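Local coordinates for putative uncharacterized protein TTHB071 (Thermus thermophilus, PDB 3AYV) that is of unknown function but binds zinc ions in a xylose isomerase-like TIM barrel and may take part in protection against oxidative stress, at residues R84-G89 against L129-L134; H165-S170 against G204-G209; A210-Y215 against A233-L238. One frame throughout, in Å; residues are numbered along the deposited sequence.

Interaction 1 of 3, residues R84-G89 against L129-L134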
loop_
_atom_site.group_PDB
_atom_site.type_symbol
_atom_site.label_atom_id
_atom_site.label_comp_id
_atom_site.label_asym_id
_atom_site.label_seq_id
_atom_site.Cartn_x
_atom_site.Cartn_y
_atom_site.Cartn_z
ATOM N N ARG A 84 3.107 6.810 -14.458
ATOM C CA ARG A 84 1.855 7.480 -14.121
ATOM C C ARG A 84 1.858 8.165 -12.756
ATOM O O ARG A 84 1.291 9.258 -12.600
ATOM C CB ARG A 84 0.680 6.490 -14.228
ATOM C CG ARG A 84 0.386 6.030 -15.651
ATOM C CD ARG A 84 0.047 7.193 -16.611
ATOM N NE ARG A 84 -0.615 6.712 -17.827
ATOM C CZ ARG A 84 -0.920 7.481 -18.866
ATOM N NH1 ARG A 84 -0.580 8.782 -18.861
ATOM N NH2 ARG A 84 -1.551 6.955 -19.913
ATOM N N ALA A 85 2.467 7.520 -11.759
ATOM C CA ALA A 85 2.617 8.088 -10.427
ATOM C C ALA A 85 3.336 9.431 -10.510
ATOM O O ALA A 85 2.902 10.421 -9.905
ATOM C CB ALA A 85 3.401 7.109 -9.520
ATOM N N ALA A 86 4.416 9.466 -11.286
ATOM C CA ALA A 86 5.242 10.678 -11.430
ATOM C C ALA A 86 4.449 11.779 -12.123
ATOM O O ALA A 86 4.530 12.949 -11.729
ATOM C CB ALA A 86 6.518 10.364 -12.210
ATOM N N GLU A 87 3.677 11.395 -13.136
ATOM C CA GLU A 87 2.800 12.300 -13.850
ATOM C C GLU A 87 1.750 12.936 -12.923
ATOM O O GLU A 87 1.415 14.128 -13.062
ATOM C CB GLU A 87 2.144 11.574 -15.034
ATOM C CG GLU A 87 1.042 12.369 -15.729
ATOM C CD GLU A 87 0.448 11.660 -16.944
ATOM O OE1 GLU A 87 0.773 10.465 -17.186
ATOM O OE2 GLU A 87 -0.347 12.321 -17.656
ATOM N N LEU A 88 1.241 12.153 -11.976
ATOM C CA LEU A 88 0.277 12.649 -11.009
ATOM C C LEU A 88 0.941 13.385 -9.856
ATOM O O LEU A 88 0.248 13.862 -8.956
ATOM C CB LEU A 88 -0.576 11.492 -10.461
ATOM C CG LEU A 88 -1.481 10.757 -11.455
ATOM C CD1 LEU A 88 -1.965 9.479 -10.782
ATOM C CD2 LEU A 88 -2.665 11.637 -11.874
ATOM N N GLY A 89 2.272 13.487 -9.878
ATOM C CA GLY A 89 3.014 14.100 -8.772
ATOM C C GLY A 89 2.949 13.335 -7.454
ATOM O O GLY A 89 2.961 13.933 -6.376
ATOM N N LEU A 129 12.539 8.998 -11.047
ATOM C CA LEU A 129 11.316 9.794 -10.980
ATOM C C LEU A 129 11.084 10.613 -9.705
ATOM O O LEU A 129 10.209 11.483 -9.676
ATOM C CB LEU A 129 10.088 8.896 -11.290
ATOM C CG LEU A 129 10.039 8.334 -12.718
ATOM C CD1 LEU A 129 8.989 7.168 -12.815
ATOM C CD2 LEU A 129 9.724 9.405 -13.779
ATOM N N GLY A 130 11.827 10.334 -8.645
ATOM C CA GLY A 130 11.657 11.024 -7.388
ATOM C C GLY A 130 10.447 10.535 -6.605
ATOM O O GLY A 130 9.896 11.265 -5.790
ATOM N N VAL A 131 10.055 9.291 -6.853
ATOM C CA VAL A 131 8.911 8.660 -6.176
ATOM C C VAL A 131 9.471 7.662 -5.160
ATOM O O VAL A 131 10.362 6.856 -5.483
ATOM C CB VAL A 131 8.027 7.927 -7.208
ATOM C CG1 VAL A 131 6.884 7.131 -6.514
ATOM C CG2 VAL A 131 7.482 8.918 -8.276
ATOM N N ARG A 132 8.986 7.737 -3.920
ATOM C CA ARG A 132 9.429 6.829 -2.863
ATOM C C ARG A 132 8.663 5.497 -2.991
ATOM O O ARG A 132 7.435 5.508 -2.999
ATOM C CB ARG A 132 9.125 7.459 -1.504
ATOM C CG ARG A 132 9.339 6.569 -0.275
ATOM C CD ARG A 132 10.820 6.164 -0.106
ATOM N NE ARG A 132 11.062 5.554 1.201
ATOM C CZ ARG A 132 12.223 5.015 1.563
ATOM N NH1 ARG A 132 13.238 5.032 0.710
ATOM N NH2 ARG A 132 12.374 4.456 2.769
ATOM N N LEU A 133 9.391 4.377 -3.099
ATOM C CA LEU A 133 8.764 3.058 -3.341
ATOM C C LEU A 133 8.541 2.358 -2.025
ATOM O O LEU A 133 9.438 2.308 -1.183
ATOM C CB LEU A 133 9.673 2.189 -4.217
ATOM C CG LEU A 133 9.114 0.955 -4.908
ATOM C CD1 LEU A 133 7.974 1.329 -5.891
ATOM C CD2 LEU A 133 10.204 0.177 -5.650
ATOM N N LEU A 134 7.344 1.800 -1.838
ATOM C CA LEU A 134 7.011 1.180 -0.554
ATOM C C LEU A 134 6.467 -0.207 -0.793
ATOM O O LEU A 134 5.534 -0.379 -1.558
ATOM C CB LEU A 134 5.946 1.981 0.211
ATOM C CG LEU A 134 6.260 3.462 0.427
ATOM C CD1 LEU A 134 5.002 4.186 0.877
ATOM C CD2 LEU A 134 7.383 3.575 1.468
#
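Ala86, Leu129 and Val131 make a small, purely apolar contact on the outer layer of the barrel, where the C-terminal end of helix 68-87 meets the turn that leads from helix 120-129 into strand 132-136. Ala86 is the focus. Its CB lies 3.7 Å from Leu129 CD2, and the remaining leucine side-chain atoms sit scarcely farther away, so the methyl rests along the flank of the isobutyl group instead of meeting a single tip. The first torsion of Leu129 explains this approach: with CG anti to the carbonyl carbon (chi1 -65°), the branch is carried alongside the neighbouring helix. From the inner side comes Val131, whose CG2 is 4.3 Å from Ala86 CB, a looser touch. Leu129 and Val131 also pack on Leu82, one turn earlier in helix 68-87, and Val131 reaches Ala93 of strand 92-96. Both helices finish in a Schellman motif, with Gly89 at phi 66° and Gly130 at phi 77°; in the first, Gly89 N bonds back to Ala86 O at 3.0 Å. On the far side of helix 68-87, Arg84 NH1 bridges in plane to Glu87 OE1 at 2.7 Å. Two successive helix-to-strand turns, each stopped at a glycine and packed together next to adjacent parallel strands, 92-96 and 132-136, are the alpha-beta connections of a TIM barrel, at the N-terminal ends of its strands.

Interaction 2 of 3, residues H165-S170 against G204-G209. With ZN (zinc ion), chain G.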
loop_
_atom_site.group_PDB
_atom_site.type_symbol
_atom_site.label_atom_id
_atom_site.label_comp_id
_atom_site.label_asym_id
_atom_site.label_seq_id
_atom_site.Cartn_x
_atom_site.Cartn_y
_atom_site.Cartn_z
ATOM N N HIS A 165 -4.059 -7.315 6.757
ATOM C CA HIS A 165 -3.412 -8.372 5.997
ATOM C C HIS A 165 -2.637 -9.272 6.931
ATOM O O HIS A 165 -2.656 -10.491 6.759
ATOM C CB HIS A 165 -2.475 -7.801 4.928
ATOM C CG HIS A 165 -3.188 -7.112 3.810
ATOM N ND1 HIS A 165 -2.519 -6.419 2.826
ATOM C CD2 HIS A 165 -4.514 -6.983 3.533
ATOM C CE1 HIS A 165 -3.397 -5.897 1.984
ATOM N NE2 HIS A 165 -4.613 -6.223 2.398
ATOM N N ALA A 166 -1.935 -8.698 7.916
ATOM C CA ALA A 166 -1.226 -9.537 8.890
ATOM C C ALA A 166 -2.202 -10.439 9.672
ATOM O O ALA A 166 -1.947 -11.627 9.895
ATOM C CB ALA A 166 -0.402 -8.667 9.848
ATOM N N ARG A 167 -3.336 -9.868 10.040
ATOM C CA ARG A 167 -4.308 -10.581 10.874
ATOM C C ARG A 167 -4.983 -11.699 10.109
ATOM O O ARG A 167 -5.144 -12.795 10.650
ATOM C CB ARG A 167 -5.361 -9.599 11.388
ATOM C CG ARG A 167 -6.464 -10.232 12.280
ATOM C CD ARG A 167 -5.933 -10.923 13.535
ATOM N NE ARG A 167 -7.054 -11.413 14.360
ATOM C CZ ARG A 167 -7.435 -10.868 15.515
ATOM N NH1 ARG A 167 -6.784 -9.819 16.008
ATOM N NH2 ARG A 167 -8.471 -11.382 16.189
ATOM N N VAL A 168 -5.388 -11.440 8.863
ATOM C CA VAL A 168 -6.159 -12.452 8.145
ATOM C C VAL A 168 -5.335 -13.359 7.224
ATOM O O VAL A 168 -5.748 -14.489 6.957
ATOM C CB VAL A 168 -7.391 -11.883 7.412
ATOM C CG1 VAL A 168 -8.242 -10.994 8.379
ATOM C CG2 VAL A 168 -7.010 -11.101 6.180
ATOM N N PHE A 169 -4.170 -12.902 6.765
ATOM C CA PHE A 169 -3.410 -13.702 5.783
ATOM C C PHE A 169 -2.098 -14.340 6.314
ATOM O O PHE A 169 -1.611 -15.316 5.724
ATOM C CB PHE A 169 -3.103 -12.882 4.526
ATOM C CG PHE A 169 -4.318 -12.388 3.785
ATOM C CD1 PHE A 169 -5.397 -13.241 3.516
ATOM C CD2 PHE A 169 -4.385 -11.067 3.363
ATOM C CE1 PHE A 169 -6.516 -12.791 2.813
ATOM C CE2 PHE A 169 -5.513 -10.598 2.639
ATOM C CZ PHE A 169 -6.575 -11.471 2.375
ATOM N N SER A 170 -1.540 -13.810 7.401
ATOM C CA SER A 170 -0.198 -14.206 7.872
ATOM C C SER A 170 -0.325 -15.182 9.052
ATOM O O SER A 170 -1.446 -15.467 9.497
ATOM C CB SER A 170 0.627 -12.963 8.280
ATOM O OG SER A 170 0.457 -12.641 9.665
ATOM N N GLY A 204 -14.028 -3.528 14.025
ATOM C CA GLY A 204 -13.559 -4.905 14.015
ATOM C C GLY A 204 -12.720 -5.232 15.220
ATOM O O GLY A 204 -12.942 -4.701 16.311
ATOM N N VAL A 205 -11.735 -6.095 15.009
ATOM C CA VAL A 205 -11.002 -6.749 16.088
ATOM C C VAL A 205 -9.550 -6.268 16.242
ATOM O O VAL A 205 -8.846 -6.716 17.159
ATOM C CB VAL A 205 -10.983 -8.301 15.897
ATOM C CG1 VAL A 205 -12.402 -8.840 15.769
ATOM C CG2 VAL A 205 -10.104 -8.705 14.673
ATOM N N LEU A 206 -9.089 -5.381 15.357
ATOM C CA LEU A 206 -7.662 -4.994 15.348
ATOM C C LEU A 206 -7.194 -4.136 16.545
ATOM O O LEU A 206 -5.997 -4.035 16.791
ATOM C CB LEU A 206 -7.237 -4.345 14.011
ATOM C CG LEU A 206 -7.180 -5.276 12.781
ATOM C CD1 LEU A 206 -6.729 -4.492 11.560
ATOM C CD2 LEU A 206 -6.254 -6.513 13.056
ATOM N N GLY A 207 -8.124 -3.529 17.285
ATOM C CA GLY A 207 -7.752 -2.789 18.524
ATOM C C GLY A 207 -6.748 -1.659 18.309
ATOM O O GLY A 207 -5.767 -1.517 19.067
ATOM N N HIS A 208 -6.972 -0.849 17.277
ATOM C CA HIS A 208 -5.994 0.187 16.915
ATOM C C HIS A 208 -5.633 1.127 18.055
ATOM O O HIS A 208 -4.527 1.671 18.087
ATOM C CB HIS A 208 -6.481 1.040 15.747
ATOM C CG HIS A 208 -6.734 0.257 14.495
ATOM N ND1 HIS A 208 -5.843 0.223 13.443
ATOM C CD2 HIS A 208 -7.775 -0.530 14.136
ATOM C CE1 HIS A 208 -6.332 -0.542 12.480
ATOM N NE2 HIS A 208 -7.497 -1.018 12.881
ATOM N N GLY A 209 -6.581 1.358 18.957
ATOM C CA GLY A 209 -6.312 2.201 20.127
ATOM C C GLY A 209 -5.109 1.729 20.936
ATOM O O GLY A 209 -4.376 2.551 21.513
HETATM ZN ZN ZN G . -6.569 -5.197 1.959
HETATM O O HOH W 1 -5.426 -3.383 1.557
HETATM O O HOH W 2 -6.588 -4.365 4.194
HETATM O O HOH W 3 -6.597 -5.880 -0.116
#
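A charged guanidinium laid against a methyl group is the odd feature here: Val205 CG2 lies over one face of the Arg167 guanidinium, 3.4 Å above its plane and offset toward the rim. Arg167 NH2 and CZ are both 3.5 Å from Val205 CG2, and the two side chains cross at about a right angle. Closer to the helix, Leu206 CD2 meets the aliphatic root of the arginine, 3.6 Å from Arg167 CB, as the two side chains slide past each other in opposite directions. Arg167 spans both neighbours because CG stands anti to its backbone N (chi1 180°) and the chain then bends at chi2 (59°). Arg167 also touches Pro173, and Leu206 also packs on Ala163 and Ala164. Two residues back along the same helix, His165 binds a zinc ion through NE2 at 2.2 Å. Asp196, His198 and three waters bring the ligands to six, with waters 2 and 3 across the metal from each other. The other imidazole nitrogen, ND1, is hydrogen-bonded to Asn137 O, which fixes the turn of the ring. Between 165-170 and 204-209 there is thus only van der Waals contact, made on Arg167 while nearby His165 makes the helix's metal bond; the methyls shield one guanidinium face and the arginine stem, and the positive charge probably adds a weak induced attraction.

Interaction 3 of 3, residues A210-Y215 against A233-L238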
loop_
_atom_site.group_PDB
_atom_site.type_symbol
_atom_site.label_atom_id
_atom_site.label_comp_id
_atom_site.label_asym_id
_atom_site.label_seq_id
_atom_site.Cartn_x
_atom_site.Cartn_y
_atom_site.Cartn_z
ATOM N N ALA A 210 -4.890 0.417 20.977
ATOM C CA ALA A 210 -3.784 -0.160 21.725
ATOM C C ALA A 210 -2.394 0.026 21.089
ATOM O O ALA A 210 -1.392 -0.057 21.801
ATOM C CB ALA A 210 -4.050 -1.663 22.029
ATOM N N TRP A 211 -2.308 0.283 19.774
ATOM C CA TRP A 211 -0.993 0.301 19.120
ATOM C C TRP A 211 -0.719 1.423 18.136
ATOM O O TRP A 211 0.437 1.655 17.780
ATOM C CB TRP A 211 -0.695 -1.075 18.468
ATOM C CG TRP A 211 -1.689 -1.476 17.400
ATOM C CD1 TRP A 211 -2.811 -2.258 17.575
ATOM C CD2 TRP A 211 -1.659 -1.123 16.011
ATOM N NE1 TRP A 211 -3.462 -2.409 16.370
ATOM C CE2 TRP A 211 -2.780 -1.724 15.399
ATOM C CE3 TRP A 211 -0.775 -0.379 15.213
ATOM C CZ2 TRP A 211 -3.045 -1.593 14.026
ATOM C CZ3 TRP A 211 -1.048 -0.244 13.850
ATOM C CH2 TRP A 211 -2.174 -0.842 13.276
ATOM N N LEU A 212 -1.758 2.130 17.688
ATOM C CA LEU A 212 -1.596 3.049 16.553
ATOM C C LEU A 212 -1.108 4.452 16.918
ATOM O O LEU A 212 -0.494 5.141 16.081
ATOM C CB LEU A 212 -2.891 3.139 15.729
ATOM C CG LEU A 212 -2.924 4.090 14.516
ATOM C CD1 LEU A 212 -1.953 3.650 13.396
ATOM C CD2 LEU A 212 -4.338 4.155 13.991
ATOM N N ARG A 213 -1.364 4.877 18.151
ATOM C CA ARG A 213 -1.067 6.262 18.530
ATOM C C ARG A 213 0.379 6.722 18.209
ATOM O O ARG A 213 0.552 7.836 17.705
ATOM C CB ARG A 213 -1.455 6.572 19.990
ATOM C CG ARG A 213 -1.665 8.072 20.230
ATOM C CD ARG A 213 -2.053 8.369 21.665
ATOM N NE ARG A 213 -2.629 7.185 22.306
ATOM C CZ ARG A 213 -3.926 7.006 22.524
ATOM N NH1 ARG A 213 -4.778 7.950 22.163
ATOM N NH2 ARG A 213 -4.367 5.891 23.104
ATOM N N PRO A 214 1.402 5.868 18.460
ATOM C CA PRO A 214 2.766 6.325 18.122
ATOM C C PRO A 214 2.991 6.667 16.654
ATOM O O PRO A 214 3.957 7.356 16.341
ATOM C CB PRO A 214 3.661 5.153 18.562
ATOM C CG PRO A 214 2.873 4.450 19.603
ATOM C CD PRO A 214 1.434 4.550 19.112
ATOM N N TYR A 215 2.103 6.217 15.762
ATOM C CA TYR A 215 2.302 6.338 14.295
ATOM C C TYR A 215 1.490 7.437 13.642
ATOM O O TYR A 215 1.504 7.606 12.435
ATOM C CB TYR A 215 2.055 4.956 13.619
ATOM C CG TYR A 215 2.977 3.916 14.196
ATOM C CD1 TYR A 215 4.265 3.756 13.690
ATOM C CD2 TYR A 215 2.600 3.144 15.289
ATOM C CE1 TYR A 215 5.137 2.841 14.236
ATOM C CE2 TYR A 215 3.474 2.234 15.847
ATOM C CZ TYR A 215 4.740 2.084 15.304
ATOM O OH TYR A 215 5.614 1.179 15.853
ATOM N N ALA A 233 -12.762 10.276 12.340
ATOM C CA ALA A 233 -13.199 10.583 13.702
ATOM C C ALA A 233 -12.499 9.719 14.747
ATOM O O ALA A 233 -12.167 10.203 15.834
ATOM C CB ALA A 233 -14.739 10.448 13.827
ATOM N N PHE A 234 -12.279 8.437 14.422
ATOM C CA PHE A 234 -11.479 7.543 15.267
ATOM C C PHE A 234 -10.050 8.118 15.421
ATOM O O PHE A 234 -9.523 8.198 16.542
ATOM C CB PHE A 234 -11.438 6.114 14.658
ATOM C CG PHE A 234 -10.793 5.067 15.551
ATOM C CD1 PHE A 234 -9.399 4.963 15.648
ATOM C CD2 PHE A 234 -11.575 4.174 16.275
ATOM C CE1 PHE A 234 -8.807 3.993 16.471
ATOM C CE2 PHE A 234 -10.994 3.193 17.104
ATOM C CZ PHE A 234 -9.609 3.106 17.198
ATOM N N LEU A 235 -9.446 8.540 14.309
ATOM C CA LEU A 235 -8.053 9.014 14.334
ATOM C C LEU A 235 -7.921 10.302 15.167
ATOM O O LEU A 235 -6.952 10.487 15.935
ATOM C CB LEU A 235 -7.521 9.251 12.913
ATOM C CG LEU A 235 -7.281 7.985 12.073
ATOM C CD1 LEU A 235 -6.829 8.329 10.664
ATOM C CD2 LEU A 235 -6.226 7.135 12.778
ATOM N N GLN A 236 -8.902 11.180 14.995
ATOM C CA GLN A 236 -8.942 12.443 15.706
ATOM C C GLN A 236 -9.083 12.287 17.223
ATOM O O GLN A 236 -8.419 13.017 17.972
ATOM C CB GLN A 236 -10.034 13.330 15.127
ATOM C CG GLN A 236 -9.602 14.041 13.852
ATOM C CD GLN A 236 -10.769 14.662 13.115
ATOM O OE1 GLN A 236 -10.579 15.421 12.167
ATOM N NE2 GLN A 236 -11.988 14.326 13.533
ATOM N N ALA A 237 -9.931 11.359 17.671
ATOM C CA ALA A 237 -10.075 11.035 19.098
ATOM C C ALA A 237 -8.794 10.407 19.627
ATOM O O ALA A 237 -8.385 10.652 20.754
ATOM C CB ALA A 237 -11.245 10.085 19.330
ATOM N N LEU A 238 -8.169 9.575 18.807
ATOM C CA LEU A 238 -6.931 8.934 19.200
ATOM C C LEU A 238 -5.847 9.986 19.376
ATOM O O LEU A 238 -5.034 9.894 20.294
ATOM C CB LEU A 238 -6.512 7.884 18.153
ATOM C CG LEU A 238 -5.426 6.904 18.575
ATOM C CD1 LEU A 238 -5.819 6.098 19.832
ATOM C CD2 LEU A 238 -5.104 5.972 17.410
#
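Leu212 and Arg213, in the long connection between strands 185-188 and 219-222 of the TIM barrel, pack against Leu235 and Leu238 of helix 229-240, the last helix of the modelled chain. The contact has an apolar half and a polar half. In the first, Leu212 CD2 lies 3.7 Å from Leu235 CD2 and 3.9 Å from Leu238 CD2, entering between two residues one helical turn apart; Leu212 and Leu238 cross at about a right angle. Leu188 of strand 185-188 touches both Leu212 and Leu235, which ties this cluster to the barrel wall.

In the second half Arg213 folds over Leu238. A sharp bend at chi3 (-22°), an almost eclipsed value, turns its guanidinium back onto the helix, where NH1 donates to Leu238 O at 2.7 Å. The acceptor is approached in its carbonyl plane, on a lone pair, but the bond is bent (N-H...O 135°) and the oxygen lies 19° out of the guanidinium plane. Leu238 CD1 sits over one face of the same group, offset toward the rim. NH1 also forms a salt bridge with Glu241, just beyond the helix. A methionine in place of Arg213 would probably leave Leu238 O without this donor and the Glu241 carboxylate without its positive mate, letting the segment around Glu241 move more freely.

Because Leu238 O belongs to the final helical turn, where carbonyls gather partial negative charge, the arginine's positive charge is likely to be favourable there. NH1 serves both a backbone acceptor and a carboxylate, adding a polar clasp to the buried leucine packing.

Overall arrangement
The three contacts follow one another along the chain, and all belong to one eight-stranded parallel barrel. Interaction 1 joins helix 68-87 to the turn before strand 132-136; its centre is about 29 Å from that of interaction 2 and about 28 Å from that of interaction 3, without touching either. Interactions 2 and 3 have centres about 15 Å apart and share the connection between strands 185-188 and 219-222. They meet directly: Trp211 NE1 lies 3.0 Å from Leu206 O, a probable hydrogen bond, and His208 packs on Phe234. That one connection thus links the zinc-bearing helix 163-169 to helix 229-240, while interaction 1 joins earlier outer-layer elements.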